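Local coordinates for BMC domain protein (PDB 4OLO), which is a shell protein of a glycyl-radical-type bacterial microcompartment that assembles as six chains and carries a binding site for an iron-sulfur cluster, at residues K7-G12 and D33-I38; T59-R64 and A75-T80; M1-I6 and A85-I90; L37-M42 and M71-I76. All coordinates share one frame; numbering follows the deposited sequence.

Interaction 1: K7-G12 and D33-I38; sequences KSPTQG and DAIGLI
Where strand 2-7, outermost in this chain, ends, K7 faces A34 as an antiparallel non-hydrogen-bonded pair. The next bond, S8 N to D33 O at 2.8 Å, ties the strands. The N-H...O angle is 151° and the donor sits 21° out of the carbonyl plane. S8 has left-handed backbone torsions, and the chain then turns off the sheet. P9 follows at once and lies against the start of strand 34-39. Its ring atom CD is 3.6 Å from D33 O. Its other ring atoms reach I35, whose chain crosses the proline ring at a slant. I35 is extended beyond CG1 (chi2 176°). That places CD1 3.6 Å from P9 CB, and CG1 is 3.6 Å from P9 CG. D33 and A34 together face G78 on the next strand, a classic beta bulge. In the BMC fold this corner leads from strand 2-7 into helix 11-17, and I14 of that helix packs on both P9 and I35. The side chains of K7 and A34 lie on the other face of the sheet, against T80. The carboxylate of D33 is held by the T80 hydroxyl. S8 O accepts a bond from K54 of the second subunit.

Interaction 2: T59-R64 and A75-T80; sequences TVEDIR and AIFGDT
The side chains of T59 and E61 each cross that of F77 at about a right angle. E61 CG comes in obliquely to 3.4 Å from F77 CE1. The E61 chain then bends away, and its carboxylate plane is turned 67° from the ring. T59 O lies near the ring plane at the edge, 3.8 Å from F77 CD1. The T59 hydroxyl sits between its own backbone N and carbonyl carbon (chi1 44°). From there OG1 meets F77 CB at 3.4 Å and makes a weak hydrogen bond to F77 O. A75 lies on the same face, and its CB touches I63 CD1 at 3.9 Å. On the opposite face V60 and I76 run side by side and point the same way. I76 CD1 rests against both V60 methyls, 3.7 Å from CG1 and as close to CG2. The two strands form a beta hairpin at one side of the BMC sheet, with their directions 153° apart. T59 pairs with F77 and E61 with A75, each through two backbone bonds. F77 N to T59 O is 2.8 Å, and so is A75 N to E61 O. Between these pairs, V60 CA and I76 CA add C-H...O contacts to A75 O and T59 O. Farther along, R64 NH1 forms a salt bridge to the anti lone pair of D62 OD2, nearly in the guanidinium plane. A52 of helix 42-53 packs on V60 and I76, and M42 of the second subunit packs on I63.

Interaction 3: M1-I6 and A85-I90; sequences MEYRII and AAMDEI
M87 and I90 of the C-terminal helix pack against Y3 and M1 of the first strand. M87 comes closest. Its chain bends twice (chi2 -68°, chi3 -81°), which carries CE up to the strand. There CE stands 3.4 Å from R4 O and 4.0 Å from Y3 CB. I90 CG2, anti to its backbone N, touches Y3 CE2 at 4.0 Å and M1 CE at 3.8 Å. Both the I90 methyl and M87 CE lie near the plane of the tyrosine ring, at its edge. The helix runs antiparallel to the strand with the axes 10.3 Å apart. It reaches across that gap with its side chains, one of which meets a strand carbonyl. In the usual BMC domain the equivalent strand is the last of the four, followed by a short helix. Finding it at the N-terminus, with helix 11-17 after it, is consistent with a circularly permuted BMC fold. The inner side is dense: I90 is buried, and I38 of the next strand touches M1, Y3 and M87. The outer side is looser: M1, Y3 and M87 stay partly exposed. R4 points off the helix, and its guanidinium pairs with E94 of the second subunit.

Interaction 4: L37-M42 and M71-I76; sequences LIQGRM and MILLAI
I38 and L74 form an antiparallel hydrogen-bonded pair, with I38 N to L74 O and L74 N to I38 O both 2.9 Å, on strands whose directions differ by 163°. L37 CA adds a C-H...O contact to L74 O. The side chains of I38 and L74 lie parallel on one face, and I38 CD1 meets L74 CD2 at 4.0 Å. On the other face L37 CD2 reaches A75 CB at 3.9 Å and touches L73 CD2. With CG of L73 opposite the backbone N (chi1 -169°), CD1 meets Q39 CB at 3.6 Å. The L73 and Q39 side chains cross at a slant, and L73 CD1 lies near I38 O. Q39 CG lies 3.5 Å from I72 O. The amide oxygen of Q39 accepts a bond from I43 N of the second subunit. Past the strand, M42 bends at its thioether and puts CE 3.9 Å from M71 CB. I72 and L73 both face I63, a classic beta bulge. These are the two central strands of the BMC sheet, flanked by strands 2-7 and 58-63. Helix 42-53 packs on L74 through A48 and A49, helix 80-95 covers I38, and I43 of the second subunit touches L37 and L73 on the other face.

How the interactions relate
All four contacts belong to one antiparallel sheet with strand order 2-7, 34-39, 73-78, 58-63. Interaction 1 joins the first two strands at one end. Interaction 4 joins the middle pair, and interaction 2 joins the last pair. Interaction 3 sets helix 80-95 against the first strand. The centres lie 9 to 14 Å apart, with 1 and 4 the most distant. Interactions 1 and 4 share L37 and I38; 2 and 4 share A75 and I76. Along the chain interaction 3 encloses the others, so it brings the N-terminus onto the last helix. All four touch the second subunit, which ties the sheet to the six-chain assembly.

Interaction 1: K7-G12 and D33-I38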
loop_
_atom_site.group_PDB
_atom_site.type_symbol
_atom_site.label_atom_id
_atom_site.label_comp_id
_atom_site.label_asym_id
_atom_site.label_seq_id
_atom_site.Cartn_x
_atom_site.Cartn_y
_atom_site.Cartn_z
ATOM N N LYS B 7 -5.008 -27.008 12.071
ATOM C CA LYS B 7 -5.145 -28.464 12.136
ATOM C C LYS B 7 -6.482 -28.890 11.563
ATOM O O LYS B 7 -7.513 -28.286 11.874
ATOM C CB LYS B 7 -4.944 -28.965 13.572
ATOM C CG LYS B 7 -3.495 -28.822 14.020
ATOM C CD LYS B 7 -3.292 -29.058 15.491
ATOM C CE LYS B 7 -1.841 -28.844 15.837
ATOM N NZ LYS B 7 -1.465 -29.523 17.101
ATOM N N SER B 8 -6.453 -29.903 10.688
ATOM C CA SER B 8 -7.613 -30.461 9.966
ATOM C C SER B 8 -8.353 -29.340 9.219
ATOM O O SER B 8 -9.501 -29.039 9.544
ATOM C CB SER B 8 -8.536 -31.245 10.901
ATOM O OG SER B 8 -7.809 -32.261 11.572
ATOM N N PRO B 9 -7.687 -28.650 8.266
ATOM C CA PRO B 9 -8.366 -27.535 7.581
ATOM C C PRO B 9 -9.541 -27.990 6.734
ATOM O O PRO B 9 -9.509 -29.094 6.194
ATOM C CB PRO B 9 -7.262 -26.932 6.708
ATOM C CG PRO B 9 -6.318 -28.087 6.462
ATOM C CD PRO B 9 -6.307 -28.837 7.754
ATOM N N THR B 10 -10.569 -27.136 6.602
ATOM C CA THR B 10 -11.712 -27.447 5.754
ATOM C C THR B 10 -11.294 -27.184 4.300
ATOM O O THR B 10 -10.283 -26.512 4.060
ATOM C CB THR B 10 -12.929 -26.594 6.147
ATOM O OG1 THR B 10 -12.712 -25.239 5.761
ATOM C CG2 THR B 10 -13.252 -26.668 7.623
ATOM N N GLN B 11 -12.089 -27.672 3.336
ATOM C CA GLN B 11 -11.837 -27.423 1.919
ATOM C C GLN B 11 -11.924 -25.909 1.621
ATOM O O GLN B 11 -11.070 -25.388 0.901
ATOM C CB GLN B 11 -12.777 -28.254 1.024
ATOM C CG GLN B 11 -12.321 -28.363 -0.447
ATOM C CD GLN B 11 -10.845 -28.676 -0.627
ATOM O OE1 GLN B 11 -10.330 -29.726 -0.201
ATOM N NE2 GLN B 11 -10.119 -27.735 -1.224
ATOM N N GLY B 12 -12.891 -25.223 2.255
ATOM C CA GLY B 12 -13.088 -23.778 2.150
ATOM C C GLY B 12 -11.856 -22.979 2.530
ATOM O O GLY B 12 -11.518 -22.008 1.845
ATOM N N ASP B 33 -3.421 -32.648 6.305
ATOM C CA ASP B 33 -3.768 -32.948 7.688
ATOM C C ASP B 33 -3.596 -31.630 8.484
ATOM O O ASP B 33 -4.377 -31.345 9.383
ATOM C CB ASP B 33 -2.766 -34.006 8.172
ATOM C CG ASP B 33 -3.163 -34.838 9.359
ATOM O OD1 ASP B 33 -3.025 -34.342 10.500
ATOM O OD2 ASP B 33 -3.492 -36.032 9.160
ATOM N N ALA B 34 -2.571 -30.831 8.139
ATOM C CA ALA B 34 -2.273 -29.555 8.776
ATOM C C ALA B 34 -1.752 -28.517 7.769
ATOM O O ALA B 34 -1.248 -28.882 6.707
ATOM C CB ALA B 34 -1.269 -29.745 9.903
ATOM N N ILE B 35 -1.904 -27.226 8.106
ATOM C CA ILE B 35 -1.415 -26.096 7.321
ATOM C C ILE B 35 -0.654 -25.223 8.274
ATOM O O ILE B 35 -1.244 -24.737 9.237
ATOM C CB ILE B 35 -2.517 -25.246 6.584
ATOM C CG1 ILE B 35 -3.402 -26.092 5.656
ATOM C CG2 ILE B 35 -1.883 -24.093 5.790
ATOM C CD1 ILE B 35 -4.535 -25.311 5.021
ATOM N N GLY B 36 0.638 -25.036 8.001
ATOM C CA GLY B 36 1.506 -24.111 8.730
ATOM C C GLY B 36 1.542 -22.793 7.964
ATOM O O GLY B 36 1.745 -22.781 6.741
ATOM N N LEU B 37 1.295 -21.683 8.648
ATOM C CA LEU B 37 1.272 -20.358 8.002
ATOM C C LEU B 37 2.335 -19.449 8.583
ATOM O O LEU B 37 2.503 -19.418 9.793
ATOM C CB LEU B 37 -0.116 -19.684 8.139
ATOM C CG LEU B 37 -1.328 -20.387 7.505
ATOM C CD1 LEU B 37 -2.606 -19.763 7.982
ATOM C CD2 LEU B 37 -1.254 -20.407 5.965
ATOM N N ILE B 38 3.078 -18.755 7.720
ATOM C CA ILE B 38 4.134 -17.838 8.136
ATOM C C ILE B 38 3.980 -16.560 7.336
ATOM O O ILE B 38 3.902 -16.601 6.104
ATOM C CB ILE B 38 5.610 -18.396 8.121
ATOM C CG1 ILE B 38 5.758 -19.786 8.772
ATOM C CG2 ILE B 38 6.575 -17.443 8.815
ATOM C CD1 ILE B 38 5.973 -20.840 7.776
#

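Interaction 2: T59-R64 and A75-T80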
loop_
_atom_site.group_PDB
_atom_site.type_symbol
_atom_site.label_atom_id
_atom_site.label_comp_id
_atom_site.label_asym_id
_atom_site.label_seq_id
_atom_site.Cartn_x
_atom_site.Cartn_y
_atom_site.Cartn_z
ATOM N N THR B 59 4.691 -29.733 1.678
ATOM C CA THR B 59 4.542 -29.002 0.432
ATOM C C THR B 59 4.480 -27.525 0.800
ATOM O O THR B 59 3.880 -27.160 1.799
ATOM C CB THR B 59 3.435 -29.515 -0.489
ATOM O OG1 THR B 59 2.218 -29.825 0.166
ATOM C CG2 THR B 59 3.908 -30.653 -1.339
ATOM N N VAL B 60 5.170 -26.699 0.031
ATOM C CA VAL B 60 5.297 -25.265 0.242
ATOM C C VAL B 60 4.527 -24.503 -0.854
ATOM O O VAL B 60 4.669 -24.808 -2.043
ATOM C CB VAL B 60 6.814 -24.896 0.220
ATOM C CG1 VAL B 60 7.032 -23.425 0.543
ATOM C CG2 VAL B 60 7.602 -25.770 1.170
ATOM N N GLU B 61 3.745 -23.505 -0.450
ATOM C CA GLU B 61 3.026 -22.596 -1.350
ATOM C C GLU B 61 3.257 -21.157 -0.951
ATOM O O GLU B 61 3.103 -20.798 0.227
ATOM C CB GLU B 61 1.508 -22.868 -1.379
ATOM C CG GLU B 61 1.109 -24.243 -1.893
ATOM C CD GLU B 61 1.446 -24.589 -3.330
ATOM O OE1 GLU B 61 1.655 -23.661 -4.145
ATOM O OE2 GLU B 61 1.479 -25.803 -3.639
ATOM N N ASP B 62 3.627 -20.326 -1.935
ATOM C CA ASP B 62 3.768 -18.877 -1.744
ATOM C C ASP B 62 2.414 -18.280 -2.080
ATOM O O ASP B 62 1.904 -18.468 -3.176
ATOM C CB ASP B 62 4.893 -18.271 -2.614
ATOM C CG ASP B 62 4.803 -18.581 -4.090
ATOM O OD1 ASP B 62 4.653 -19.778 -4.437
ATOM O OD2 ASP B 62 4.904 -17.633 -4.902
ATOM N N ILE B 63 1.781 -17.683 -1.105
ATOM C CA ILE B 63 0.449 -17.092 -1.285
ATOM C C ILE B 63 0.623 -15.663 -1.842
ATOM O O ILE B 63 1.255 -14.815 -1.197
ATOM C CB ILE B 63 -0.397 -17.204 0.038
ATOM C CG1 ILE B 63 -0.391 -18.647 0.639
ATOM C CG2 ILE B 63 -1.814 -16.657 -0.111
ATOM C CD1 ILE B 63 -0.675 -19.854 -0.323
ATOM N N ARG B 64 0.153 -15.444 -3.086
ATOM C CA ARG B 64 0.270 -14.160 -3.787
ATOM C C ARG B 64 -1.075 -13.484 -3.983
ATOM O O ARG B 64 -1.772 -13.214 -3.006
ATOM C CB ARG B 64 1.015 -14.327 -5.120
ATOM C CG ARG B 64 2.462 -14.780 -4.919
ATOM C CD ARG B 64 3.308 -14.790 -6.182
ATOM N NE ARG B 64 4.399 -13.805 -6.140
ATOM C CZ ARG B 64 5.598 -14.004 -5.593
ATOM N NH1 ARG B 64 5.885 -15.160 -5.008
ATOM N NH2 ARG B 64 6.511 -13.044 -5.616
ATOM N N ALA B 75 2.525 -20.792 2.998
ATOM C CA ALA B 75 1.703 -21.901 3.482
ATOM C C ALA B 75 2.461 -23.211 3.277
ATOM O O ALA B 75 3.054 -23.429 2.216
ATOM C CB ALA B 75 0.373 -21.932 2.767
ATOM N N ILE B 76 2.500 -24.038 4.332
ATOM C CA ILE B 76 3.194 -25.330 4.434
ATOM C C ILE B 76 2.098 -26.381 4.682
ATOM O O ILE B 76 1.364 -26.283 5.667
ATOM C CB ILE B 76 4.216 -25.255 5.637
ATOM C CG1 ILE B 76 5.383 -24.285 5.428
ATOM C CG2 ILE B 76 4.698 -26.578 6.131
ATOM C CD1 ILE B 76 5.811 -24.096 4.002
ATOM N N PHE B 77 2.003 -27.377 3.822
ATOM C CA PHE B 77 0.982 -28.424 3.913
ATOM C C PHE B 77 1.598 -29.805 4.168
ATOM O O PHE B 77 2.611 -30.157 3.562
ATOM C CB PHE B 77 0.203 -28.504 2.579
ATOM C CG PHE B 77 -0.497 -27.247 2.138
ATOM C CD1 PHE B 77 0.196 -26.248 1.452
ATOM C CD2 PHE B 77 -1.865 -27.077 2.362
ATOM C CE1 PHE B 77 -0.456 -25.086 1.037
ATOM C CE2 PHE B 77 -2.525 -25.909 1.933
ATOM C CZ PHE B 77 -1.813 -24.922 1.275
ATOM N N GLY B 78 0.924 -30.601 4.988
ATOM C CA GLY B 78 1.317 -31.969 5.292
ATOM C C GLY B 78 0.683 -32.489 6.566
ATOM O O GLY B 78 -0.284 -31.914 7.080
ATOM N N ASP B 79 1.254 -33.570 7.109
ATOM C CA ASP B 79 0.780 -34.145 8.367
ATOM C C ASP B 79 1.251 -33.210 9.452
ATOM O O ASP B 79 2.237 -32.519 9.239
ATOM C CB ASP B 79 1.337 -35.573 8.567
ATOM C CG ASP B 79 2.856 -35.653 8.584
ATOM O OD1 ASP B 79 3.466 -35.596 7.496
ATOM O OD2 ASP B 79 3.433 -35.770 9.690
ATOM N N THR B 80 0.545 -33.158 10.593
ATOM C CA THR B 80 0.854 -32.290 11.737
ATOM C C THR B 80 2.321 -32.340 12.157
ATOM O O THR B 80 2.943 -31.287 12.287
ATOM C CB THR B 80 -0.086 -32.596 12.925
ATOM O OG1 THR B 80 -1.436 -32.533 12.470
ATOM C CG2 THR B 80 0.112 -31.627 14.100
#

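Interaction 3: M1-I6 and A85-I90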
loop_
_atom_site.group_PDB
_atom_site.type_symbol
_atom_site.label_atom_id
_atom_site.label_comp_id
_atom_site.label_asym_id
_atom_site.label_seq_id
_atom_site.Cartn_x
_atom_site.Cartn_y
_atom_site.Cartn_z
ATOM N N MET B 1 8.467 -12.359 12.441
ATOM C CA MET B 1 7.465 -13.046 11.621
ATOM C C MET B 1 6.292 -13.528 12.486
ATOM O O MET B 1 6.464 -13.717 13.685
ATOM C CB MET B 1 8.102 -14.265 10.908
ATOM C CG MET B 1 9.349 -13.949 10.123
ATOM S SD MET B 1 9.569 -15.086 8.734
ATOM C CE MET B 1 10.359 -16.505 9.543
ATOM N N GLU B 2 5.116 -13.765 11.877
ATOM C CA GLU B 2 3.965 -14.364 12.542
ATOM C C GLU B 2 3.868 -15.827 12.106
ATOM O O GLU B 2 4.017 -16.124 10.924
ATOM C CB GLU B 2 2.670 -13.665 12.154
ATOM C CG GLU B 2 2.383 -12.383 12.897
ATOM C CD GLU B 2 1.011 -11.860 12.522
ATOM O OE1 GLU B 2 0.909 -11.148 11.496
ATOM O OE2 GLU B 2 0.024 -12.258 13.186
ATOM N N TYR B 3 3.571 -16.717 13.045
ATOM C CA TYR B 3 3.466 -18.159 12.807
ATOM C C TYR B 3 2.147 -18.666 13.306
ATOM O O TYR B 3 1.773 -18.386 14.443
ATOM C CB TYR B 3 4.571 -18.911 13.586
ATOM C CG TYR B 3 5.990 -18.537 13.219
ATOM C CD1 TYR B 3 6.599 -17.406 13.769
ATOM C CD2 TYR B 3 6.750 -19.348 12.373
ATOM C CE1 TYR B 3 7.913 -17.071 13.456
ATOM C CE2 TYR B 3 8.078 -19.038 12.077
ATOM C CZ TYR B 3 8.643 -17.887 12.606
ATOM O OH TYR B 3 9.947 -17.603 12.329
ATOM N N ARG B 4 1.454 -19.462 12.497
ATOM C CA ARG B 4 0.183 -20.082 12.889
ATOM C C ARG B 4 0.096 -21.444 12.264
ATOM O O ARG B 4 0.683 -21.682 11.213
ATOM C CB ARG B 4 -1.053 -19.240 12.461
ATOM C CG ARG B 4 -1.120 -17.814 13.021
ATOM C CD ARG B 4 -1.444 -17.783 14.502
ATOM N NE ARG B 4 -2.859 -18.027 14.731
ATOM C CZ ARG B 4 -3.753 -17.058 14.845
ATOM N NH1 ARG B 4 -3.375 -15.788 14.779
ATOM N NH2 ARG B 4 -5.032 -17.349 15.035
ATOM N N ILE B 5 -0.663 -22.330 12.877
ATOM C CA ILE B 5 -0.927 -23.651 12.323
ATOM C C ILE B 5 -2.458 -23.877 12.313
ATOM O O ILE B 5 -3.138 -23.515 13.275
ATOM C CB ILE B 5 -0.137 -24.771 13.090
ATOM C CG1 ILE B 5 -0.241 -26.113 12.347
ATOM C CG2 ILE B 5 -0.597 -24.895 14.570
ATOM C CD1 ILE B 5 0.693 -27.190 12.794
ATOM N N ILE B 6 -2.990 -24.444 11.228
ATOM C CA ILE B 6 -4.404 -24.816 11.154
ATOM C C ILE B 6 -4.430 -26.351 11.064
ATOM O O ILE B 6 -3.924 -26.916 10.103
ATOM C CB ILE B 6 -5.180 -24.153 9.983
ATOM C CG1 ILE B 6 -5.203 -22.630 10.085
ATOM C CG2 ILE B 6 -6.588 -24.742 9.848
ATOM C CD1 ILE B 6 -5.579 -21.914 8.753
ATOM N N ALA B 85 7.424 -29.711 12.690
ATOM C CA ALA B 85 8.886 -29.839 12.593
ATOM C C ALA B 85 9.466 -28.782 11.645
ATOM O O ALA B 85 10.512 -28.204 11.975
ATOM C CB ALA B 85 9.272 -31.233 12.131
ATOM N N ALA B 86 8.785 -28.528 10.477
ATOM C CA ALA B 86 9.222 -27.542 9.499
ATOM C C ALA B 86 9.105 -26.125 10.102
ATOM O O ALA B 86 10.034 -25.333 9.948
ATOM C CB ALA B 86 8.427 -27.668 8.206
ATOM N N MET B 87 7.993 -25.824 10.824
ATOM C CA MET B 87 7.747 -24.534 11.501
ATOM C C MET B 87 8.861 -24.271 12.526
ATOM O O MET B 87 9.406 -23.161 12.552
ATOM C CB MET B 87 6.397 -24.525 12.234
ATOM C CG MET B 87 5.176 -24.727 11.362
ATOM S SD MET B 87 4.862 -23.366 10.256
ATOM C CE MET B 87 3.991 -22.184 11.430
ATOM N N ASP B 88 9.197 -25.284 13.360
ATOM C CA ASP B 88 10.263 -25.200 14.370
ATOM C C ASP B 88 11.609 -24.872 13.719
ATOM O O ASP B 88 12.340 -24.037 14.235
ATOM C CB ASP B 88 10.412 -26.523 15.157
ATOM C CG ASP B 88 9.285 -26.904 16.115
ATOM O OD1 ASP B 88 8.292 -26.129 16.223
ATOM O OD2 ASP B 88 9.356 -28.014 16.706
ATOM N N GLU B 89 11.930 -25.530 12.604
ATOM C CA GLU B 89 13.168 -25.313 11.859
ATOM C C GLU B 89 13.277 -23.899 11.326
ATOM O O GLU B 89 14.342 -23.286 11.443
ATOM C CB GLU B 89 13.301 -26.307 10.707
ATOM C CG GLU B 89 14.478 -27.256 10.848
ATOM C CD GLU B 89 15.821 -26.646 11.240
ATOM O OE1 GLU B 89 16.429 -25.942 10.400
ATOM O OE2 GLU B 89 16.260 -26.875 12.393
ATOM N N ILE B 90 12.165 -23.378 10.749
ATOM C CA ILE B 90 12.071 -22.022 10.198
ATOM C C ILE B 90 12.332 -20.997 11.303
ATOM O O ILE B 90 13.146 -20.092 11.112
ATOM C CB ILE B 90 10.725 -21.783 9.474
ATOM C CG1 ILE B 90 10.631 -22.619 8.179
ATOM C CG2 ILE B 90 10.536 -20.301 9.181
ATOM C CD1 ILE B 90 9.226 -22.887 7.695
#

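Interaction 4: L37-M42 and M71-I76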
loop_
_atom_site.group_PDB
_atom_site.type_symbol
_atom_site.label_atom_id
_atom_site.label_comp_id
_atom_site.label_asym_id
_atom_site.label_seq_id
_atom_site.Cartn_x
_atom_site.Cartn_y
_atom_site.Cartn_z
ATOM N N LEU B 37 1.295 -21.683 8.648
ATOM C CA LEU B 37 1.272 -20.358 8.002
ATOM C C LEU B 37 2.335 -19.449 8.583
ATOM O O LEU B 37 2.503 -19.418 9.793
ATOM C CB LEU B 37 -0.116 -19.684 8.139
ATOM C CG LEU B 37 -1.328 -20.387 7.505
ATOM C CD1 LEU B 37 -2.606 -19.763 7.982
ATOM C CD2 LEU B 37 -1.254 -20.407 5.965
ATOM N N ILE B 38 3.078 -18.755 7.720
ATOM C CA ILE B 38 4.134 -17.838 8.136
ATOM C C ILE B 38 3.980 -16.560 7.336
ATOM O O ILE B 38 3.902 -16.601 6.104
ATOM C CB ILE B 38 5.610 -18.396 8.121
ATOM C CG1 ILE B 38 5.758 -19.786 8.772
ATOM C CG2 ILE B 38 6.575 -17.443 8.815
ATOM C CD1 ILE B 38 5.973 -20.840 7.776
ATOM N N GLN B 39 3.881 -15.429 8.043
ATOM C CA GLN B 39 3.752 -14.112 7.428
ATOM C C GLN B 39 4.887 -13.229 7.916
ATOM O O GLN B 39 5.165 -13.177 9.113
ATOM C CB GLN B 39 2.400 -13.468 7.757
ATOM C CG GLN B 39 2.050 -12.290 6.842
ATOM C CD GLN B 39 0.656 -11.730 7.079
ATOM O OE1 GLN B 39 -0.351 -12.437 7.093
ATOM N NE2 GLN B 39 0.560 -10.434 7.239
ATOM N N GLY B 40 5.515 -12.538 6.982
ATOM C CA GLY B 40 6.598 -11.616 7.267
ATOM C C GLY B 40 6.950 -10.792 6.053
ATOM O O GLY B 40 6.189 -10.746 5.084
ATOM N N ARG B 41 8.115 -10.134 6.102
ATOM C CA ARG B 41 8.658 -9.377 4.996
ATOM C C ARG B 41 9.100 -10.382 3.935
ATOM O O ARG B 41 9.437 -11.535 4.277
ATOM C CB ARG B 41 9.814 -8.516 5.488
ATOM C CG ARG B 41 9.334 -7.302 6.292
ATOM C CD ARG B 41 10.449 -6.432 6.840
ATOM N NE ARG B 41 11.491 -7.204 7.532
ATOM C CZ ARG B 41 11.529 -7.451 8.840
ATOM N NH1 ARG B 41 10.564 -7.003 9.638
ATOM N NH2 ARG B 41 12.528 -8.154 9.359
ATOM N N MET B 42 9.055 -9.989 2.652
ATOM C CA MET B 42 9.399 -10.933 1.595
ATOM C C MET B 42 10.739 -11.632 1.744
ATOM O O MET B 42 10.804 -12.846 1.552
ATOM C CB MET B 42 9.206 -10.363 0.194
ATOM C CG MET B 42 8.867 -11.448 -0.802
ATOM S SD MET B 42 9.195 -10.908 -2.483
ATOM C CE MET B 42 7.499 -10.529 -3.069
ATOM N N MET B 71 4.046 -11.725 -3.086
ATOM C CA MET B 71 3.962 -12.756 -2.049
ATOM C C MET B 71 3.559 -12.146 -0.710
ATOM O O MET B 71 4.281 -11.296 -0.172
ATOM C CB MET B 71 5.287 -13.525 -1.926
ATOM C CG MET B 71 5.225 -14.668 -0.948
ATOM S SD MET B 71 6.817 -15.493 -0.730
ATOM C CE MET B 71 6.359 -16.716 0.459
ATOM N N ILE B 72 2.414 -12.597 -0.170
ATOM C CA ILE B 72 1.862 -12.109 1.101
ATOM C C ILE B 72 2.177 -13.054 2.285
ATOM O O ILE B 72 2.504 -12.596 3.387
ATOM C CB ILE B 72 0.319 -11.851 0.946
ATOM C CG1 ILE B 72 0.039 -10.767 -0.116
ATOM C CG2 ILE B 72 -0.356 -11.487 2.281
ATOM C CD1 ILE B 72 -1.137 -11.035 -0.936
ATOM N N LEU B 73 2.074 -14.362 2.045
ATOM C CA LEU B 73 2.105 -15.385 3.063
ATOM C C LEU B 73 2.737 -16.655 2.511
ATOM O O LEU B 73 2.704 -16.903 1.305
ATOM C CB LEU B 73 0.601 -15.625 3.359
ATOM C CG LEU B 73 0.115 -16.435 4.519
ATOM C CD1 LEU B 73 0.433 -15.756 5.832
ATOM C CD2 LEU B 73 -1.375 -16.572 4.427
ATOM N N LEU B 74 3.290 -17.458 3.405
ATOM C CA LEU B 74 3.886 -18.749 3.089
ATOM C C LEU B 74 3.034 -19.837 3.788
ATOM O O LEU B 74 2.772 -19.745 4.994
ATOM C CB LEU B 74 5.369 -18.803 3.530
ATOM C CG LEU B 74 6.134 -20.073 3.183
ATOM C CD1 LEU B 74 6.509 -20.103 1.702
ATOM C CD2 LEU B 74 7.370 -20.243 4.063
ATOM N N ALA B 75 2.525 -20.792 2.998
ATOM C CA ALA B 75 1.703 -21.901 3.482
ATOM C C ALA B 75 2.461 -23.211 3.277
ATOM O O ALA B 75 3.054 -23.429 2.216
ATOM C CB ALA B 75 0.373 -21.932 2.767
ATOM N N ILE B 76 2.500 -24.038 4.332
ATOM C CA ILE B 76 3.194 -25.330 4.434
ATOM C C ILE B 76 2.098 -26.381 4.682
ATOM O O ILE B 76 1.364 -26.283 5.667
ATOM C CB ILE B 76 4.216 -25.255 5.637
ATOM C CG1 ILE B 76 5.383 -24.285 5.428
ATOM C CG2 ILE B 76 4.698 -26.578 6.131
ATOM C CD1 ILE B 76 5.811 -24.096 4.002
#